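Local atomic coordinates of poly A polymerase (Aquifex aeolicus, PDB entry 4WBY), a protein that adds the terminal adenosine to tRNAs that end in CC, using ATP and magnesium, and so completes their CCA end. Residues 13-18 with 129-134; 25-30 with 46-52; 61-67 with 79-83; 74-78 with 88-92; 123-127 with 136-140. One frame throughout, in Å; residues are numbered along the deposited sequence.

Contact 1. Residues 13-18 with 129-134; sequences AREVGQ and VNLEDY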
# COMPACT_ATOMS: atom_id res chain seq x y z
N ALA A 13 -24.48 3.01 11.85
CA ALA A 13 -25.17 2.12 10.91
C ALA A 13 -26.69 2.13 11.14
O ALA A 13 -27.48 2.25 10.20
CB ALA A 13 -24.62 0.70 11.02
N ARG A 14 -27.09 2.01 12.41
CA ARG A 14 -28.51 2.06 12.76
C ARG A 14 -29.14 3.37 12.30
O ARG A 14 -30.22 3.39 11.70
CB ARG A 14 -28.71 1.90 14.27
CG ARG A 14 -28.40 0.52 14.82
CD ARG A 14 -29.50 -0.48 14.52
NE ARG A 14 -29.18 -1.77 15.12
CZ ARG A 14 -29.95 -2.85 15.03
NH1 ARG A 14 -31.10 -2.79 14.37
NH2 ARG A 14 -29.58 -3.99 15.61
N GLU A 15 -28.45 4.47 12.59
CA GLU A 15 -28.97 5.79 12.27
C GLU A 15 -29.08 6.01 10.76
O GLU A 15 -30.04 6.60 10.29
CB GLU A 15 -28.10 6.88 12.90
CG GLU A 15 -28.67 8.27 12.72
CD GLU A 15 -27.91 9.32 13.51
OE1 GLU A 15 -26.80 9.01 13.98
OE2 GLU A 15 -28.42 10.44 13.63
N VAL A 16 -28.08 5.54 10.01
CA VAL A 16 -28.15 5.66 8.56
C VAL A 16 -29.39 4.95 8.00
O VAL A 16 -30.08 5.49 7.14
CB VAL A 16 -26.86 5.13 7.90
CG1 VAL A 16 -27.05 4.91 6.40
CG2 VAL A 16 -25.73 6.10 8.16
N GLY A 17 -29.70 3.75 8.51
CA GLY A 17 -30.90 3.05 8.09
C GLY A 17 -32.18 3.79 8.45
O GLY A 17 -33.16 3.77 7.69
N GLN A 18 -32.19 4.43 9.62
CA GLN A 18 -33.36 5.20 10.05
C GLN A 18 -33.58 6.40 9.14
O GLN A 18 -34.70 6.66 8.69
CB GLN A 18 -33.19 5.64 11.50
CG GLN A 18 -33.19 4.49 12.51
CD GLN A 18 -32.54 4.86 13.84
OE1 GLN A 18 -32.04 5.96 14.02
NE2 GLN A 18 -32.53 3.91 14.77
N VAL A 129 -28.17 -2.00 6.17
CA VAL A 129 -28.41 -1.33 7.44
C VAL A 129 -29.86 -0.87 7.49
O VAL A 129 -30.24 -0.04 8.32
CB VAL A 129 -27.43 -0.16 7.67
CG1 VAL A 129 -26.00 -0.71 7.73
CG2 VAL A 129 -27.58 0.94 6.61
N ASN A 130 -30.68 -1.43 6.62
CA ASN A 130 -32.08 -1.04 6.55
C ASN A 130 -32.92 -1.65 7.65
O ASN A 130 -32.53 -2.65 8.26
CB ASN A 130 -32.64 -1.37 5.18
CG ASN A 130 -31.87 -0.66 4.10
OD1 ASN A 130 -31.95 0.56 3.98
ND2 ASN A 130 -31.06 -1.42 3.35
N LEU A 131 -34.07 -1.04 7.92
CA LEU A 131 -34.83 -1.37 9.11
C LEU A 131 -35.33 -2.81 9.14
O LEU A 131 -35.38 -3.42 10.19
CB LEU A 131 -36.04 -0.43 9.27
CG LEU A 131 -35.73 1.05 9.49
CD1 LEU A 131 -37.02 1.82 9.68
CD2 LEU A 131 -34.81 1.25 10.70
N GLU A 132 -35.69 -3.35 7.98
CA GLU A 132 -36.41 -4.63 7.99
C GLU A 132 -35.49 -5.84 7.89
O GLU A 132 -35.92 -6.96 8.15
CB GLU A 132 -37.45 -4.66 6.87
CG GLU A 132 -36.96 -5.22 5.56
CD GLU A 132 -36.13 -4.23 4.76
OE1 GLU A 132 -36.04 -3.05 5.17
OE2 GLU A 132 -35.57 -4.65 3.72
N ASP A 133 -34.23 -5.62 7.52
CA ASP A 133 -33.30 -6.74 7.35
C ASP A 133 -31.89 -6.36 7.82
O ASP A 133 -30.89 -6.75 7.23
CB ASP A 133 -33.26 -7.21 5.89
CG ASP A 133 -32.62 -6.19 4.96
OD1 ASP A 133 -32.58 -5.00 5.33
OD2 ASP A 133 -32.14 -6.60 3.88
N TYR A 134 -31.84 -5.61 8.91
CA TYR A 134 -30.58 -5.07 9.41
C TYR A 134 -29.53 -6.15 9.65
O TYR A 134 -29.80 -7.15 10.33
CB TYR A 134 -30.84 -4.30 10.70
CG TYR A 134 -29.62 -3.59 11.24
CD1 TYR A 134 -28.81 -4.20 12.18
CD2 TYR A 134 -29.29 -2.31 10.80
CE1 TYR A 134 -27.70 -3.55 12.70
CE2 TYR A 134 -28.19 -1.65 11.31
CZ TYR A 134 -27.40 -2.27 12.26
OH TYR A 134 -26.32 -1.61 12.77
O HOH W 1 -31.25 0.86 10.84
O HOH W 2 -33.92 1.61 6.12

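Contact 2. Residues 25-30 with 46-52; sequences LRAYIV and VDFVVEG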
# COMPACT_ATOMS: atom_id res chain seq x y z
N LEU A 25 -35.47 5.85 1.09
CA LEU A 25 -34.32 5.27 0.41
C LEU A 25 -33.85 4.00 1.11
O LEU A 25 -34.36 3.64 2.16
CB LEU A 25 -33.17 6.27 0.37
CG LEU A 25 -33.57 7.66 -0.11
CD1 LEU A 25 -32.37 8.60 -0.11
CD2 LEU A 25 -34.20 7.58 -1.50
N ARG A 26 -32.87 3.33 0.51
CA ARG A 26 -32.20 2.20 1.16
C ARG A 26 -30.70 2.44 1.18
O ARG A 26 -30.16 3.07 0.27
CB ARG A 26 -32.51 0.88 0.47
CG ARG A 26 -33.98 0.52 0.56
CD ARG A 26 -34.29 -0.84 -0.07
NE ARG A 26 -33.68 -1.94 0.68
CZ ARG A 26 -34.18 -2.44 1.81
NH1 ARG A 26 -35.29 -1.94 2.34
NH2 ARG A 26 -33.56 -3.45 2.41
N ALA A 27 -30.04 1.93 2.21
CA ALA A 27 -28.60 2.12 2.37
C ALA A 27 -27.91 0.84 2.81
O ALA A 27 -28.51 0.00 3.51
CB ALA A 27 -28.32 3.24 3.38
N TYR A 28 -26.64 0.73 2.44
CA TYR A 28 -25.86 -0.49 2.63
C TYR A 28 -24.40 -0.15 2.90
O TYR A 28 -23.86 0.76 2.29
CB TYR A 28 -25.93 -1.39 1.39
CG TYR A 28 -27.32 -1.60 0.85
CD1 TYR A 28 -28.07 -2.72 1.21
CD2 TYR A 28 -27.89 -0.67 -0.01
CE1 TYR A 28 -29.35 -2.90 0.71
CE2 TYR A 28 -29.15 -0.84 -0.51
CZ TYR A 28 -29.88 -1.96 -0.16
OH TYR A 28 -31.14 -2.10 -0.68
N ILE A 29 -23.76 -0.88 3.79
CA ILE A 29 -22.30 -0.84 3.89
C ILE A 29 -21.78 -1.71 2.75
O ILE A 29 -22.33 -2.78 2.51
CB ILE A 29 -21.81 -1.36 5.25
CG1 ILE A 29 -22.35 -0.48 6.37
CG2 ILE A 29 -20.28 -1.38 5.29
CD1 ILE A 29 -22.20 -1.10 7.75
N VAL A 30 -20.75 -1.26 2.03
CA VAL A 30 -20.33 -1.98 0.82
C VAL A 30 -18.82 -2.15 0.66
O VAL A 30 -18.03 -1.34 1.15
CB VAL A 30 -20.80 -1.27 -0.47
CG1 VAL A 30 -22.32 -1.14 -0.50
CG2 VAL A 30 -20.13 0.08 -0.61
N VAL A 46 -15.73 3.68 6.80
CA VAL A 46 -16.92 2.96 6.38
C VAL A 46 -17.52 3.58 5.13
O VAL A 46 -17.77 4.79 5.09
CB VAL A 46 -17.98 2.93 7.50
CG1 VAL A 46 -19.15 2.00 7.13
CG2 VAL A 46 -17.35 2.49 8.81
N ASP A 47 -17.74 2.73 4.12
CA ASP A 47 -18.32 3.15 2.85
C ASP A 47 -19.76 2.67 2.74
O ASP A 47 -20.05 1.49 2.96
CB ASP A 47 -17.51 2.61 1.67
CG ASP A 47 -16.06 3.07 1.71
OD1 ASP A 47 -15.79 4.17 2.23
OD2 ASP A 47 -15.20 2.32 1.20
N PHE A 48 -20.66 3.60 2.42
CA PHE A 48 -22.07 3.28 2.20
C PHE A 48 -22.47 3.51 0.76
O PHE A 48 -21.99 4.46 0.13
CB PHE A 48 -22.99 4.15 3.07
CG PHE A 48 -22.90 3.88 4.54
CD1 PHE A 48 -21.98 4.55 5.33
CD2 PHE A 48 -23.79 3.00 5.14
CE1 PHE A 48 -21.92 4.32 6.70
CE2 PHE A 48 -23.73 2.77 6.51
CZ PHE A 48 -22.80 3.44 7.29
N VAL A 49 -23.37 2.68 0.27
CA VAL A 49 -24.05 2.94 -1.00
C VAL A 49 -25.52 3.17 -0.69
O VAL A 49 -26.12 2.47 0.13
CB VAL A 49 -23.86 1.79 -2.02
CG1 VAL A 49 -24.89 1.88 -3.16
CG2 VAL A 49 -22.46 1.83 -2.58
N VAL A 50 -26.07 4.19 -1.33
CA VAL A 50 -27.46 4.56 -1.15
C VAL A 50 -28.20 4.36 -2.46
O VAL A 50 -27.74 4.81 -3.50
CB VAL A 50 -27.60 6.02 -0.68
CG1 VAL A 50 -29.08 6.41 -0.47
CG2 VAL A 50 -26.78 6.25 0.59
N GLU A 51 -29.34 3.67 -2.40
CA GLU A 51 -30.22 3.62 -3.55
C GLU A 51 -31.07 4.88 -3.46
O GLU A 51 -32.11 4.89 -2.80
CB GLU A 51 -31.07 2.35 -3.56
CG GLU A 51 -30.27 1.09 -3.92
CD GLU A 51 -31.04 -0.21 -3.71
OE1 GLU A 51 -31.80 -0.32 -2.74
OE2 GLU A 51 -30.87 -1.13 -4.53
N GLY A 52 -30.60 5.94 -4.12
CA GLY A 52 -31.20 7.25 -3.99
C GLY A 52 -30.12 8.30 -3.73
O GLY A 52 -28.94 8.04 -3.93
O HOH W 3 -15.52 -0.34 0.90

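Contact 3. Residues 61-67 with 79-83; sequences LARRHGV and HLKIG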
# COMPACT_ATOMS: atom_id res chain seq x y z
N LEU A 61 -27.35 13.36 8.04
CA LEU A 61 -26.57 12.75 9.10
C LEU A 61 -25.58 13.76 9.69
O LEU A 61 -25.42 13.87 10.91
CB LEU A 61 -25.83 11.51 8.58
CG LEU A 61 -25.00 10.74 9.61
CD1 LEU A 61 -25.90 10.07 10.66
CD2 LEU A 61 -24.08 9.71 8.94
N ALA A 62 -24.92 14.51 8.81
CA ALA A 62 -23.94 15.50 9.25
C ALA A 62 -24.58 16.60 10.09
O ALA A 62 -24.01 17.03 11.09
CB ALA A 62 -23.24 16.10 8.05
N ARG A 63 -25.76 17.06 9.67
CA ARG A 63 -26.49 18.08 10.42
C ARG A 63 -26.80 17.60 11.84
O ARG A 63 -26.61 18.33 12.83
CB ARG A 63 -27.78 18.44 9.68
CG ARG A 63 -28.58 19.54 10.36
CD ARG A 63 -29.98 19.68 9.75
NE ARG A 63 -30.85 18.55 10.10
CZ ARG A 63 -31.48 18.43 11.26
NH1 ARG A 63 -31.36 19.37 12.18
NH2 ARG A 63 -32.25 17.37 11.50
N ARG A 64 -27.27 16.36 11.94
CA ARG A 64 -27.62 15.83 13.25
C ARG A 64 -26.41 15.69 14.16
O ARG A 64 -26.54 15.84 15.38
CB ARG A 64 -28.32 14.48 13.10
CG ARG A 64 -29.64 14.61 12.37
CD ARG A 64 -30.38 13.29 12.31
NE ARG A 64 -31.55 13.41 11.45
CZ ARG A 64 -32.50 12.49 11.35
NH1 ARG A 64 -32.44 11.38 12.06
NH2 ARG A 64 -33.52 12.69 10.53
N HIS A 65 -25.24 15.43 13.58
CA HIS A 65 -24.03 15.26 14.38
C HIS A 65 -23.18 16.53 14.48
O HIS A 65 -22.15 16.53 15.15
CB HIS A 65 -23.20 14.11 13.82
CG HIS A 65 -23.78 12.77 14.16
ND1 HIS A 65 -23.39 12.07 15.28
CD2 HIS A 65 -24.76 12.04 13.58
CE1 HIS A 65 -24.08 10.95 15.35
NE2 HIS A 65 -24.92 10.91 14.33
N GLY A 66 -23.63 17.61 13.84
CA GLY A 66 -22.91 18.87 13.89
C GLY A 66 -21.53 18.82 13.25
O GLY A 66 -20.61 19.49 13.74
N VAL A 67 -21.37 18.05 12.18
CA VAL A 67 -20.07 17.97 11.50
C VAL A 67 -20.11 18.52 10.08
O VAL A 67 -21.17 18.56 9.45
CB VAL A 67 -19.53 16.51 11.45
CG1 VAL A 67 -19.31 15.98 12.86
CG2 VAL A 67 -20.44 15.59 10.62
N HIS A 79 -18.57 12.95 1.78
CA HIS A 79 -17.70 12.45 2.83
C HIS A 79 -17.86 13.28 4.09
O HIS A 79 -18.06 14.50 4.01
CB HIS A 79 -16.23 12.47 2.38
CG HIS A 79 -15.96 11.66 1.15
ND1 HIS A 79 -16.29 12.10 -0.12
CD2 HIS A 79 -15.40 10.44 0.99
CE1 HIS A 79 -15.93 11.18 -1.00
NE2 HIS A 79 -15.39 10.17 -0.36
N LEU A 80 -17.81 12.62 5.24
CA LEU A 80 -17.82 13.30 6.53
C LEU A 80 -17.14 12.42 7.56
O LEU A 80 -16.92 11.23 7.33
CB LEU A 80 -19.24 13.67 6.97
CG LEU A 80 -20.20 12.49 7.12
CD1 LEU A 80 -21.17 12.70 8.28
CD2 LEU A 80 -20.97 12.29 5.83
N LYS A 81 -16.78 13.02 8.68
CA LYS A 81 -16.14 12.30 9.77
C LYS A 81 -16.95 12.53 11.04
O LYS A 81 -17.32 13.66 11.34
CB LYS A 81 -14.69 12.78 9.95
CG LYS A 81 -13.88 11.94 10.93
CD LYS A 81 -12.41 12.35 10.96
CE LYS A 81 -11.60 11.46 11.90
NZ LYS A 81 -10.15 11.79 11.89
N ILE A 82 -17.22 11.46 11.76
CA ILE A 82 -17.90 11.55 13.05
C ILE A 82 -17.02 10.83 14.07
O ILE A 82 -16.85 9.62 14.00
CB ILE A 82 -19.31 10.94 13.02
CG1 ILE A 82 -20.20 11.71 12.03
CG2 ILE A 82 -19.94 11.00 14.40
CD1 ILE A 82 -21.57 11.07 11.82
N GLY A 83 -16.46 11.59 15.01
CA GLY A 83 -15.48 11.03 15.93
C GLY A 83 -14.35 10.41 15.12
O GLY A 83 -13.79 11.04 14.24

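Contact 4. Residues 74-78 with 88-92; sequences EFGTA and EFATA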
# COMPACT_ATOMS: atom_id res chain seq x y z
N GLU A 74 -21.07 15.82 -8.88
CA GLU A 74 -20.78 15.17 -10.15
C GLU A 74 -20.53 13.67 -9.99
O GLU A 74 -20.64 12.91 -10.95
CB GLU A 74 -19.58 15.85 -10.82
CG GLU A 74 -19.94 17.18 -11.45
CD GLU A 74 -18.78 18.16 -11.48
OE1 GLU A 74 -17.81 17.95 -10.72
OE2 GLU A 74 -18.84 19.14 -12.25
N PHE A 75 -20.20 13.25 -8.77
CA PHE A 75 -19.99 11.83 -8.50
C PHE A 75 -21.13 11.23 -7.67
O PHE A 75 -21.17 10.02 -7.46
CB PHE A 75 -18.67 11.61 -7.76
CG PHE A 75 -17.46 12.04 -8.53
CD1 PHE A 75 -16.97 11.27 -9.57
CD2 PHE A 75 -16.79 13.22 -8.21
CE1 PHE A 75 -15.85 11.66 -10.28
CE2 PHE A 75 -15.67 13.61 -8.92
CZ PHE A 75 -15.20 12.83 -9.96
N GLY A 76 -22.04 12.07 -7.20
CA GLY A 76 -23.12 11.61 -6.33
C GLY A 76 -22.61 11.07 -5.00
O GLY A 76 -23.21 10.16 -4.41
N THR A 77 -21.51 11.64 -4.51
CA THR A 77 -20.87 11.17 -3.29
C THR A 77 -20.70 12.28 -2.28
O THR A 77 -20.65 13.46 -2.63
CB THR A 77 -19.48 10.57 -3.56
OG1 THR A 77 -18.61 11.59 -4.07
CG2 THR A 77 -19.58 9.43 -4.57
N ALA A 78 -20.58 11.90 -1.01
CA ALA A 78 -20.26 12.85 0.05
C ALA A 78 -19.42 12.17 1.13
O ALA A 78 -19.55 10.98 1.37
CB ALA A 78 -21.53 13.43 0.66
N GLU A 88 -18.05 7.55 3.95
CA GLU A 88 -18.33 7.91 2.57
C GLU A 88 -19.72 7.42 2.21
O GLU A 88 -20.08 6.29 2.54
CB GLU A 88 -17.30 7.31 1.61
CG GLU A 88 -17.70 7.49 0.16
CD GLU A 88 -16.81 6.71 -0.79
OE1 GLU A 88 -15.62 7.06 -0.89
OE2 GLU A 88 -17.31 5.75 -1.43
N PHE A 89 -20.49 8.26 1.53
CA PHE A 89 -21.81 7.91 1.02
C PHE A 89 -21.82 8.09 -0.48
O PHE A 89 -21.51 9.17 -0.98
CB PHE A 89 -22.89 8.77 1.67
CG PHE A 89 -23.08 8.48 3.12
CD1 PHE A 89 -22.27 9.09 4.07
CD2 PHE A 89 -24.04 7.58 3.54
CE1 PHE A 89 -22.44 8.81 5.41
CE2 PHE A 89 -24.20 7.29 4.88
CZ PHE A 89 -23.40 7.91 5.81
N ALA A 90 -22.17 7.04 -1.21
CA ALA A 90 -22.18 7.08 -2.66
C ALA A 90 -23.53 6.63 -3.19
O ALA A 90 -24.14 5.72 -2.66
CB ALA A 90 -21.07 6.21 -3.25
N THR A 91 -23.99 7.31 -4.23
CA THR A 91 -25.21 6.92 -4.92
C THR A 91 -24.93 5.65 -5.73
O THR A 91 -23.91 5.56 -6.41
CB THR A 91 -25.70 8.06 -5.83
OG1 THR A 91 -25.95 9.23 -5.04
CG2 THR A 91 -26.96 7.68 -6.58
N ALA A 92 -25.82 4.67 -5.64
CA ALA A 92 -25.69 3.44 -6.45
C ALA A 92 -25.59 3.80 -7.93
O ALA A 92 -26.40 4.57 -8.42
CB ALA A 92 -26.87 2.51 -6.22
O HOH W 4 -21.82 7.58 -6.75

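Contact 5. Residues 123-127 with 136-140; sequences NAMAI and TLIDY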
# COMPACT_ATOMS: atom_id res chain seq x y z
N ASN A 123 -14.82 -8.42 -2.87
CA ASN A 123 -15.00 -6.97 -2.71
C ASN A 123 -16.37 -6.47 -3.15
O ASN A 123 -16.61 -5.26 -3.22
CB ASN A 123 -13.92 -6.21 -3.49
CG ASN A 123 -12.53 -6.49 -2.98
OD1 ASN A 123 -12.35 -6.88 -1.82
ND2 ASN A 123 -11.54 -6.28 -3.84
N ALA A 124 -17.27 -7.40 -3.46
CA ALA A 124 -18.53 -7.05 -4.08
C ALA A 124 -19.72 -7.43 -3.20
O ALA A 124 -20.82 -7.65 -3.70
CB ALA A 124 -18.65 -7.70 -5.44
N MET A 125 -19.51 -7.48 -1.89
CA MET A 125 -20.59 -7.75 -0.95
C MET A 125 -21.08 -6.50 -0.25
O MET A 125 -20.41 -5.46 -0.27
CB MET A 125 -20.16 -8.79 0.08
CG MET A 125 -19.92 -10.15 -0.57
SD MET A 125 -19.33 -11.43 0.56
CE MET A 125 -17.63 -10.92 0.77
N ALA A 126 -22.25 -6.61 0.37
CA ALA A 126 -22.83 -5.49 1.10
C ALA A 126 -23.46 -5.98 2.40
O ALA A 126 -23.77 -7.17 2.54
CB ALA A 126 -23.87 -4.78 0.25
N ILE A 127 -23.64 -5.06 3.34
CA ILE A 127 -24.40 -5.33 4.54
C ILE A 127 -25.56 -4.35 4.59
O ILE A 127 -25.36 -3.14 4.57
CB ILE A 127 -23.55 -5.17 5.82
CG1 ILE A 127 -22.35 -6.12 5.79
CG2 ILE A 127 -24.40 -5.42 7.07
CD1 ILE A 127 -21.25 -5.78 6.77
N THR A 136 -28.12 -8.02 7.31
CA THR A 136 -28.10 -9.05 6.27
C THR A 136 -26.89 -8.90 5.36
O THR A 136 -26.62 -7.81 4.84
CB THR A 136 -29.38 -9.01 5.42
OG1 THR A 136 -30.51 -9.27 6.26
CG2 THR A 136 -29.34 -10.05 4.32
N LEU A 137 -26.16 -9.99 5.17
CA LEU A 137 -25.05 -10.02 4.23
C LEU A 137 -25.61 -10.27 2.84
O LEU A 137 -26.21 -11.31 2.58
CB LEU A 137 -24.03 -11.10 4.60
CG LEU A 137 -22.82 -11.23 3.68
CD1 LEU A 137 -21.94 -9.99 3.72
CD2 LEU A 137 -22.02 -12.46 4.09
N ILE A 138 -25.43 -9.29 1.97
CA ILE A 138 -25.89 -9.36 0.59
C ILE A 138 -24.72 -9.81 -0.26
O ILE A 138 -23.74 -9.09 -0.42
CB ILE A 138 -26.45 -8.02 0.12
CG1 ILE A 138 -27.64 -7.61 1.01
CG2 ILE A 138 -26.87 -8.08 -1.34
CD1 ILE A 138 -28.02 -6.18 0.89
N ASP A 139 -24.84 -11.01 -0.80
CA ASP A 139 -23.74 -11.66 -1.50
C ASP A 139 -24.29 -12.32 -2.75
O ASP A 139 -24.74 -13.47 -2.71
CB ASP A 139 -23.05 -12.67 -0.58
CG ASP A 139 -21.92 -13.40 -1.24
OD1 ASP A 139 -21.45 -12.96 -2.32
OD2 ASP A 139 -21.50 -14.41 -0.66
N TYR A 140 -24.30 -11.56 -3.84
CA TYR A 140 -24.86 -12.02 -5.11
C TYR A 140 -23.92 -12.90 -5.92
O TYR A 140 -24.38 -13.64 -6.79
CB TYR A 140 -25.25 -10.84 -6.00
CG TYR A 140 -26.36 -9.96 -5.46
CD1 TYR A 140 -27.65 -10.45 -5.29
CD2 TYR A 140 -26.13 -8.62 -5.17
CE1 TYR A 140 -28.66 -9.65 -4.82
CE2 TYR A 140 -27.14 -7.81 -4.70
CZ TYR A 140 -28.41 -8.33 -4.52
OH TYR A 140 -29.42 -7.52 -4.05
O HOH W 5 -23.30 -8.92 -3.28

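Contact 1. Residues 13-18 with 129-134
R14 lays its guanidinium flat on the ring of Y134, their planes 11° apart. R14 CZ lies 3.6 Å from the centroid of the Y134 ring, 25° off its normal, a cation-pi stack. The aliphatic part joins in: R14 CD is 3.8 Å from the same centroid. The bend of the arginine at chi2 (-76°) brings the chain over the ring. A13 CB meets Y134 OH at 3.4 Å and packs on V129. Deeper in, G17 CA makes a CA-H...O contact of 3.2 Å with V129 O. Any CB on G17 would run into that oxygen. Two waters fill in the polar links. One donates to R14 O and V129 O; the other accepts from L131 N and lies 2.8 Å from G17 O. In the second shell E10 holds both members of the stack, by a salt bridge to R14 NE and a hydrogen bond with Y134 OH. A leucine in place of Y134 would probably leave the R14 guanidinium without its flat support and E10 without one partner. No direct hydrogen bond joins the segments, so helix 7-22 is tied to the loop between strands 126-128 and 137-138 of the head domain by stacking, packing and water.

Contact 2. Residues 25-30 with 46-52
Strands 26-30 and 46-51 run antiparallel, their axes 4.5 Å apart at closest and their directions 145° apart. Y28 and V49 form the hydrogen-bonded pair: Y28 N gives to V49 O at 2.9 Å and V49 N to Y28 O at 2.8 Å. A27 with V50 and I29 with F48 are non-hydrogen-bonded pairs. The side chains of Y28 and E51 share one face of the sheet with R26. Y28 OH donates to E51 OE1 at 2.8 Å. It comes from above the carboxylate plane, and ring and carboxylate stand nearly perpendicular, at 88°. The same hydroxyl accepts R26 NE at 2.9 Å, almost in the guanidinium plane. Y28 OH therefore sits between a base and an acid that do not form a salt bridge themselves. R26 has its salt bridge with E132, and E51 OE2 takes the N-H of L111. On the other face I29 and F48 run alongside each other, with I29 CG1 3.5 Å from F48 CE2. The F48 ring also stacks with F89, while V16 of helix 7-22 packs on A27 and F48. Helix 32-38, whose start belongs to the ATP site, connects the two strands. The second strand carries D47, which with D45 is inferred to bind magnesium. This is the core of the head domain, with the strand-helix-strand layout known from nucleotidyltransferases of this family.

Contact 3. Residues 61-67 with 79-83
A62 O accepts V67 N at 3.0 Å and, weakly, H65 N. G66 N bonds back to R63 O; with the V67 N bond and the positive phi of G66 (63°) this makes a Schellman motif at the end of helix 54-65. The turn directs V67 at strand 77-82. V67 CG1 rests 3.4 Å from K81 O, and V67 CG2 lies 3.8 Å from L80 CD1. With L80 CG between its backbone N and carbonyl carbon (chi1 59°), L80 CD1 also reaches A62 CB and L61 CD2. I82, on the same face of the strand as L80, reaches the last turn of the helix. Its CD1 comes over a face of the H65 ring, 3.8 Å from the ring centroid and 19° off the normal, a CH-pi contact. L61 CD2 also touches I82 CD1. The outer end of the imidazole is tied down: H65 NE2 is hydrogen-bonded to E15 of helix 7-22, which probably limits how the ring can turn. L87 and F89 continue the apolar layer. No hydrogen bond crosses the contact, so helix 54-65 is held on the head domain sheet by apolar and CH-pi packing, while the polar bonds close the helix end and tie H65 to helix 7-22.

Contact 4. Residues 74-78 with 88-92
G76 O is gripped twice by one residue, T91. T91 N gives to it at 3.0 Å, tilted 29° from the carbonyl plane. T91 OG1 gives to it as well, also at 3.0 Å, in the carbonyl plane and on a lone pair. The threonine can do this because OG1 stands beside its own backbone N (chi1 -59°). A weak bond from A54 N also reaches this hydroxyl. G76 has a positive phi, and a CB there would come within 3.1 Å of T91 OG1. On the far side, G76 and T77 both face F72, which makes a G1 beta bulge where strand 77-82 begins. From here the two segments run as the open end of the hairpin 77-82/85-91 in the head domain sheet. A78 and F89 are a hydrogen-bonded pair of these segments: A78 N bonds to F89 O at 2.9 Å, and F89 N to A78 O at 2.9 Å, close to straight at 170°. T77 and A90 form the non-hydrogen-bonded pair, and T77 CG2 touches A90 CB at 3.8 Å. F89 turns its ring away from A78 toward helix 54-65, where it meets L57, A58 and L61. A78 packs on A58 too. E88 lies on the opposite face beside D47, an inferred magnesium ligand, and its OE1 accepts H79 NE2. Just before the bulge, a water donates to F75 O at 2.6 Å and to T91 O.

Contact 5. Residues 123-127 with 136-140
A126 and I138 are the hydrogen-bonded pair of the beta hairpin 126-128/137-138, the last strands at one side of the head domain sheet. A126 N gives to I138 O at 3.0 Å, in the carbonyl plane. I138 N gives to A126 O at 2.8 Å, tilted 28° from the plane of the A126 carbonyl. I127 CA adds a CA-H...O contact to T136 O at 3.3 Å. Apolar contacts lie on both faces. A126 CB meets I138 CB at 4.1 Å, next to Y28 and L111. L137 CG is anti to its backbone N (chi1 180°), which carries L137 CD1 back across to 4.2 Å from M125 CB. M125, I127 and L137 all touch V34 of the ATP site. N123, itself an ATP-binding residue, bonds to R35 and D119. M125 packs alongside D139, thioether against carboxylate. M125 SD is 3.7 Å from D139 CG, and M125 CG is 3.6 Å from D139 OD1. The carboxylate is held by the N-H groups of G143 and L144 at the start of helix 143-149. Replacing D139 by an alanine would probably leave those two N-H groups without their acceptor and M125 SD without its neighbour. One water bridges the hairpin where the strands part: it donates to A124 O and I138 O and accepts Y140 N at 2.9 Å.

How the contacts relate
Contacts 2, 4 and 5 lie in one sheet of the head domain. Contact 4 joins contact 2 through F48 N to E88 O (2.8 Å) and V50 N to A90 O (2.8 Å). On its other side contact 2 joins contact 5 through I127 N to I29 O (2.8 Å). Contact 3 packs helix 54-65 on strand 77-82 of that sheet, a strand it shares with contact 4. Contact 1 brings in helix 7-22, which touches contact 4 through V16 CG2 and F89 CZ, 3.8 Å apart. Side-chain bonds link contact 1 to contacts 2 and 3. N123 in contact 5 binds ATP, and D47 in contact 2 probably binds magnesium. V16 of contact 1 is about 11 Å from D47 between side chains.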